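Local coordinates for protein transcriptional regulator, SorC family (Enterococcus faecalis, PDB 2O0M) that probably binds DNA and a carbohydrate as a SorC-family transcriptional regulator, at residues A[172-184]-A[284-296]. Numbering follows the deposited sequence.
Sequences LFVPARGGIGEAV and VYKIPRIGLQLKN
Two successive torsions in Arg-177 (chi1 -76°, chi2 -66°) bend its chain over the backbone of 290-292, after which an extended chi3 carries the guanidinium across to Leu-292. There NE and NH2 close side-on upon one atom, Leu-292 O, at 2.8 Å from NE and 3.1 Å from NH2. The carbonyl oxygen lies in the guanidinium plane; NE points at one of the oxygen's lone pairs, in the carbonyl plane, whereas the NH2 bond is more bent (135° at the hydrogen). Arg-289 crosses this chain at about a right angle and lays CG over one guanidinium face, 3.6 Å from Arg-177 CZ. A later bend at chi3 lets its NH1 donate to Gly-291 O, and Arg-289 NE stays 5.2 Å from Arg-177 NH2.

The backbones add a short bridge centred on Arg-177 and Gly-291: Leu-292 N donates almost straight to Ala-176 O at 2.9 Å, and Gly-178 N to Ile-290 O at 2.8 Å. Gly-291 has no side chain to hold the chains apart. Water 1 receives bonds from Arg-177 NH1 and Ile-290 N and donates to Gly-178 O and Pro-288 O, satisfying four groups between the loops. Ile-180 CD1 meets Ile-287 CD1 at 3.7 Å, the two side chains crossing.

Glu-210 takes the amide of Ile-180, and Leu-230 of helix 224-234 packs on Ile-290. A single backbone bridge, reinforced by an arginine side chain and ordered water, thus joins two loops, one of them leaving the C-terminal end of parallel strand 169-175, the end where Rossmann-like folds commonly place their ligand-binding loops.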
loop_
_atom_site.group_PDB
_atom_site.type_symbol
_atom_site.label_atom_id
_atom_site.label_comp_id
_atom_site.label_asym_id
_atom_site.label_seq_id
_atom_site.Cartn_x
_atom_site.Cartn_y
_atom_site.Cartn_z
ATOM N N LEU A 172 -5.878 14.492 -4.192
ATOM C CA LEU A 172 -6.973 13.564 -4.439
ATOM C C LEU A 172 -6.505 12.135 -4.118
ATOM O O LEU A 172 -5.470 11.688 -4.628
ATOM C CB LEU A 172 -7.401 13.639 -5.898
ATOM C CG LEU A 172 -8.530 12.725 -6.345
ATOM C CD1 LEU A 172 -9.840 13.171 -5.739
ATOM C CD2 LEU A 172 -8.610 12.675 -7.853
ATOM N N PHE A 173 -7.282 11.426 -3.307
ATOM C CA PHE A 173 -6.975 10.048 -2.935
ATOM C C PHE A 173 -7.901 9.085 -3.669
ATOM O O PHE A 173 -9.121 9.285 -3.716
ATOM C CB PHE A 173 -7.067 9.834 -1.414
ATOM C CG PHE A 173 -6.112 10.680 -0.628
ATOM C CD1 PHE A 173 -4.880 10.181 -0.222
ATOM C CD2 PHE A 173 -6.421 12.011 -0.346
ATOM C CE1 PHE A 173 -3.994 10.978 0.514
ATOM C CE2 PHE A 173 -5.532 12.823 0.381
ATOM C CZ PHE A 173 -4.309 12.299 0.792
ATOM N N VAL A 174 -7.304 8.052 -4.252
ATOM C CA VAL A 174 -8.033 7.030 -4.955
ATOM C C VAL A 174 -7.457 5.672 -4.574
ATOM O O VAL A 174 -6.282 5.568 -4.207
ATOM C CB VAL A 174 -7.911 7.216 -6.483
ATOM C CG1 VAL A 174 -8.576 8.509 -6.907
ATOM C CG2 VAL A 174 -6.446 7.198 -6.939
ATOM N N PRO A 175 -8.274 4.624 -4.661
ATOM C CA PRO A 175 -7.715 3.282 -4.454
ATOM C C PRO A 175 -6.764 2.898 -5.588
ATOM O O PRO A 175 -7.025 3.253 -6.731
ATOM C CB PRO A 175 -8.948 2.392 -4.505
ATOM C CG PRO A 175 -9.899 3.152 -5.385
ATOM C CD PRO A 175 -9.712 4.573 -4.981
ATOM N N ALA A 176 -5.692 2.160 -5.282
ATOM C CA ALA A 176 -4.734 1.735 -6.310
ATOM C C ALA A 176 -5.266 0.544 -7.102
ATOM O O ALA A 176 -4.880 0.317 -8.265
ATOM C CB ALA A 176 -3.412 1.368 -5.691
ATOM N N ARG A 177 -6.121 -0.230 -6.439
ATOM C CA ARG A 177 -6.714 -1.424 -7.026
ATOM C C ARG A 177 -8.160 -1.618 -6.612
ATOM O O ARG A 177 -8.530 -1.326 -5.490
ATOM C CB ARG A 177 -5.950 -2.683 -6.580
ATOM C CG ARG A 177 -4.632 -2.897 -7.251
ATOM C CD ARG A 177 -4.834 -3.174 -8.736
ATOM N NE ARG A 177 -3.653 -3.751 -9.369
ATOM C CZ ARG A 177 -3.384 -5.048 -9.493
ATOM N NH1 ARG A 177 -4.202 -5.985 -9.020
ATOM N NH2 ARG A 177 -2.269 -5.405 -10.101
ATOM N N GLY A 178 -8.942 -2.199 -7.519
ATOM C CA GLY A 178 -10.260 -2.723 -7.184
ATOM C C GLY A 178 -10.238 -4.241 -7.152
ATOM O O GLY A 178 -9.281 -4.867 -7.595
ATOM N N GLY A 179 -11.291 -4.845 -6.612
ATOM C CA GLY A 179 -11.435 -6.305 -6.660
ATOM C C GLY A 179 -10.427 -7.047 -5.815
ATOM O O GLY A 179 -9.957 -8.122 -6.174
ATOM N N ILE A 180 -10.093 -6.464 -4.671
ATOM C CA ILE A 180 -9.055 -7.032 -3.815
ATOM C C ILE A 180 -9.592 -8.045 -2.803
ATOM O O ILE A 180 -8.853 -8.924 -2.360
ATOM C CB ILE A 180 -8.272 -5.906 -3.103
ATOM C CG1 ILE A 180 -7.499 -5.066 -4.131
ATOM C CG2 ILE A 180 -7.329 -6.465 -2.031
ATOM C CD1 ILE A 180 -6.335 -5.769 -4.780
ATOM N N GLY A 181 -10.859 -7.917 -2.421
ATOM C CA GLY A 181 -11.496 -8.889 -1.533
ATOM C C GLY A 181 -11.473 -8.553 -0.044
ATOM O O GLY A 181 -11.804 -9.401 0.789
ATOM N N GLU A 182 -11.106 -7.325 0.311
ATOM C CA GLU A 182 -11.132 -6.937 1.724
ATOM C C GLU A 182 -12.541 -6.587 2.202
ATOM O O GLU A 182 -13.425 -6.299 1.404
ATOM C CB GLU A 182 -10.231 -5.740 2.003
ATOM C CG GLU A 182 -8.760 -5.973 1.730
ATOM C CD GLU A 182 -8.041 -6.860 2.743
ATOM O OE1 GLU A 182 -8.646 -7.400 3.687
ATOM O OE2 GLU A 182 -6.825 -7.004 2.573
ATOM N N ALA A 183 -12.711 -6.597 3.518
ATOM C CA ALA A 183 -13.928 -6.083 4.156
ATOM C C ALA A 183 -13.958 -4.555 4.137
ATOM O O ALA A 183 -12.924 -3.900 4.015
ATOM C CB ALA A 183 -14.032 -6.594 5.573
ATOM N N VAL A 184 -15.153 -3.982 4.251
ATOM C CA VAL A 184 -15.308 -2.525 4.146
ATOM C C VAL A 184 -14.412 -1.717 5.080
ATOM O O VAL A 184 -13.922 -0.656 4.696
ATOM C CB VAL A 184 -16.794 -2.070 4.331
ATOM C CG1 VAL A 184 -17.631 -2.581 3.191
ATOM C CG2 VAL A 184 -17.359 -2.528 5.659
ATOM N N VAL A 284 4.997 -15.040 -7.730
ATOM C CA VAL A 284 4.513 -16.426 -7.900
ATOM C C VAL A 284 3.037 -16.490 -8.316
ATOM O O VAL A 284 2.571 -17.518 -8.832
ATOM C CB VAL A 284 4.728 -17.265 -6.618
ATOM C CG1 VAL A 284 6.208 -17.346 -6.275
ATOM C CG2 VAL A 284 3.944 -16.706 -5.441
ATOM N N TYR A 285 2.310 -15.393 -8.097
ATOM C CA TYR A 285 0.902 -15.288 -8.498
ATOM C C TYR A 285 0.428 -13.835 -8.484
ATOM O O TYR A 285 0.946 -13.011 -7.727
ATOM C CB TYR A 285 0.028 -16.113 -7.554
ATOM C CG TYR A 285 -1.414 -16.264 -7.985
ATOM C CD1 TYR A 285 -1.749 -16.997 -9.125
ATOM C CD2 TYR A 285 -2.449 -15.712 -7.239
ATOM C CE1 TYR A 285 -3.063 -17.151 -9.519
ATOM C CE2 TYR A 285 -3.776 -15.860 -7.627
ATOM C CZ TYR A 285 -4.075 -16.586 -8.772
ATOM O OH TYR A 285 -5.379 -16.760 -9.177
ATOM N N LYS A 286 -0.553 -13.535 -9.333
ATOM C CA LYS A 286 -1.247 -12.247 -9.296
ATOM C C LYS A 286 -2.743 -12.424 -9.553
ATOM O O LYS A 286 -3.164 -13.273 -10.350
ATOM C CB LYS A 286 -0.637 -11.262 -10.293
ATOM C CG LYS A 286 -0.804 -11.654 -11.749
ATOM C CD LYS A 286 0.057 -10.790 -12.653
ATOM C CE LYS A 286 -0.126 -11.179 -14.118
ATOM N NZ LYS A 286 0.540 -10.187 -15.017
ATOM N N ILE A 287 -3.548 -11.637 -8.854
ATOM C CA ILE A 287 -4.998 -11.667 -9.049
ATOM C C ILE A 287 -5.346 -10.831 -10.281
ATOM O O ILE A 287 -4.517 -10.036 -10.745
ATOM C CB ILE A 287 -5.769 -11.163 -7.804
ATOM C CG1 ILE A 287 -5.439 -9.690 -7.501
ATOM C CG2 ILE A 287 -5.460 -12.057 -6.593
ATOM C CD1 ILE A 287 -6.306 -9.084 -6.446
ATOM N N PRO A 288 -6.560 -11.012 -10.835
ATOM C CA PRO A 288 -6.920 -10.175 -11.983
ATOM C C PRO A 288 -6.833 -8.679 -11.663
ATOM O O PRO A 288 -7.262 -8.240 -10.598
ATOM C CB PRO A 288 -8.352 -10.622 -12.302
ATOM C CG PRO A 288 -8.414 -12.028 -11.796
ATOM C CD PRO A 288 -7.634 -11.966 -10.507
ATOM N N ARG A 289 -6.247 -7.915 -12.580
ATOM C CA ARG A 289 -5.885 -6.527 -12.300
ATOM C C ARG A 289 -7.022 -5.576 -12.621
ATOM O O ARG A 289 -7.589 -5.611 -13.719
ATOM C CB ARG A 289 -4.655 -6.101 -13.099
ATOM C CG ARG A 289 -4.338 -4.619 -12.976
ATOM C CD ARG A 289 -3.030 -4.274 -13.654
ATOM N NE ARG A 289 -3.118 -4.417 -15.116
ATOM C CZ ARG A 289 -3.513 -3.456 -15.951
ATOM N NH1 ARG A 289 -3.868 -2.258 -15.499
ATOM N NH2 ARG A 289 -3.544 -3.688 -17.261
ATOM N N ILE A 290 -7.342 -4.726 -11.652
ATOM C CA ILE A 290 -8.232 -3.601 -11.855
ATOM C C ILE A 290 -7.531 -2.407 -11.231
ATOM O O ILE A 290 -7.611 -2.220 -10.029
ATOM C CB ILE A 290 -9.593 -3.802 -11.184
ATOM C CG1 ILE A 290 -10.187 -5.162 -11.567
ATOM C CG2 ILE A 290 -10.528 -2.643 -11.552
ATOM C CD1 ILE A 290 -11.446 -5.525 -10.818
ATOM N N GLY A 291 -6.817 -1.636 -12.042
ATOM C CA GLY A 291 -6.045 -0.493 -11.539
ATOM C C GLY A 291 -4.547 -0.639 -11.797
ATOM O O GLY A 291 -4.125 -1.126 -12.840
ATOM N N LEU A 292 -3.741 -0.236 -10.825
ATOM C CA LEU A 292 -2.301 -0.076 -11.021
ATOM C C LEU A 292 -1.576 -1.335 -11.475
ATOM O O LEU A 292 -1.796 -2.409 -10.933
ATOM C CB LEU A 292 -1.662 0.397 -9.707
ATOM C CG LEU A 292 -0.134 0.413 -9.709
ATOM C CD1 LEU A 292 0.393 1.749 -10.230
ATOM C CD2 LEU A 292 0.426 0.105 -8.335
ATOM N N GLN A 293 -0.686 -1.184 -12.456
ATOM C CA GLN A 293 0.271 -2.236 -12.807
ATOM C C GLN A 293 1.569 -2.112 -12.009
ATOM O O GLN A 293 2.119 -1.024 -11.886
ATOM C CB GLN A 293 0.636 -2.150 -14.280
ATOM C CG GLN A 293 -0.513 -2.302 -15.218
ATOM C CD GLN A 293 -0.067 -2.281 -16.674
ATOM O OE1 GLN A 293 0.778 -3.079 -17.085
ATOM N NE2 GLN A 293 -0.633 -1.370 -17.457
ATOM N N LEU A 294 2.075 -3.230 -11.504
ATOM C CA LEU A 294 3.330 -3.235 -10.757
ATOM C C LEU A 294 4.445 -2.547 -11.551
ATOM O O LEU A 294 5.191 -1.729 -11.004
ATOM C CB LEU A 294 3.738 -4.672 -10.421
ATOM C CG LEU A 294 4.915 -4.906 -9.472
ATOM C CD1 LEU A 294 4.620 -4.345 -8.104
ATOM C CD2 LEU A 294 5.202 -6.390 -9.377
ATOM N N LYS A 295 4.539 -2.863 -12.842
ATOM C CA LYS A 295 5.603 -2.308 -13.692
ATOM C C LYS A 295 5.594 -0.776 -13.723
ATOM O O LYS A 295 6.636 -0.141 -13.920
ATOM C CB LYS A 295 5.525 -2.857 -15.128
ATOM C CG LYS A 295 4.522 -2.162 -16.037
ATOM C CD LYS A 295 4.628 -2.671 -17.470
ATOM C CE LYS A 295 3.667 -1.953 -18.397
ATOM N NZ LYS A 295 3.436 -2.765 -19.631
ATOM N N ASN A 296 4.423 -0.182 -13.549
ATOM C CA ASN A 296 4.294 1.268 -13.652
ATOM C C ASN A 296 4.650 2.001 -12.366
ATOM O O ASN A 296 4.774 3.222 -12.373
ATOM C CB ASN A 296 2.893 1.650 -14.111
ATOM C CG ASN A 296 2.616 1.249 -15.561
ATOM O OD1 ASN A 296 3.527 1.140 -16.389
ATOM N ND2 ASN A 296 1.349 1.034 -15.869
HETATM O O HOH W 1 -7.041 -5.938 -8.899
HETATM O O HOH W 2 -2.719 -8.416 -9.527
HETATM O O HOH W 3 -2.195 -8.345 -11.933
HETATM O O HOH W 4 -9.418 -9.138 -8.920
#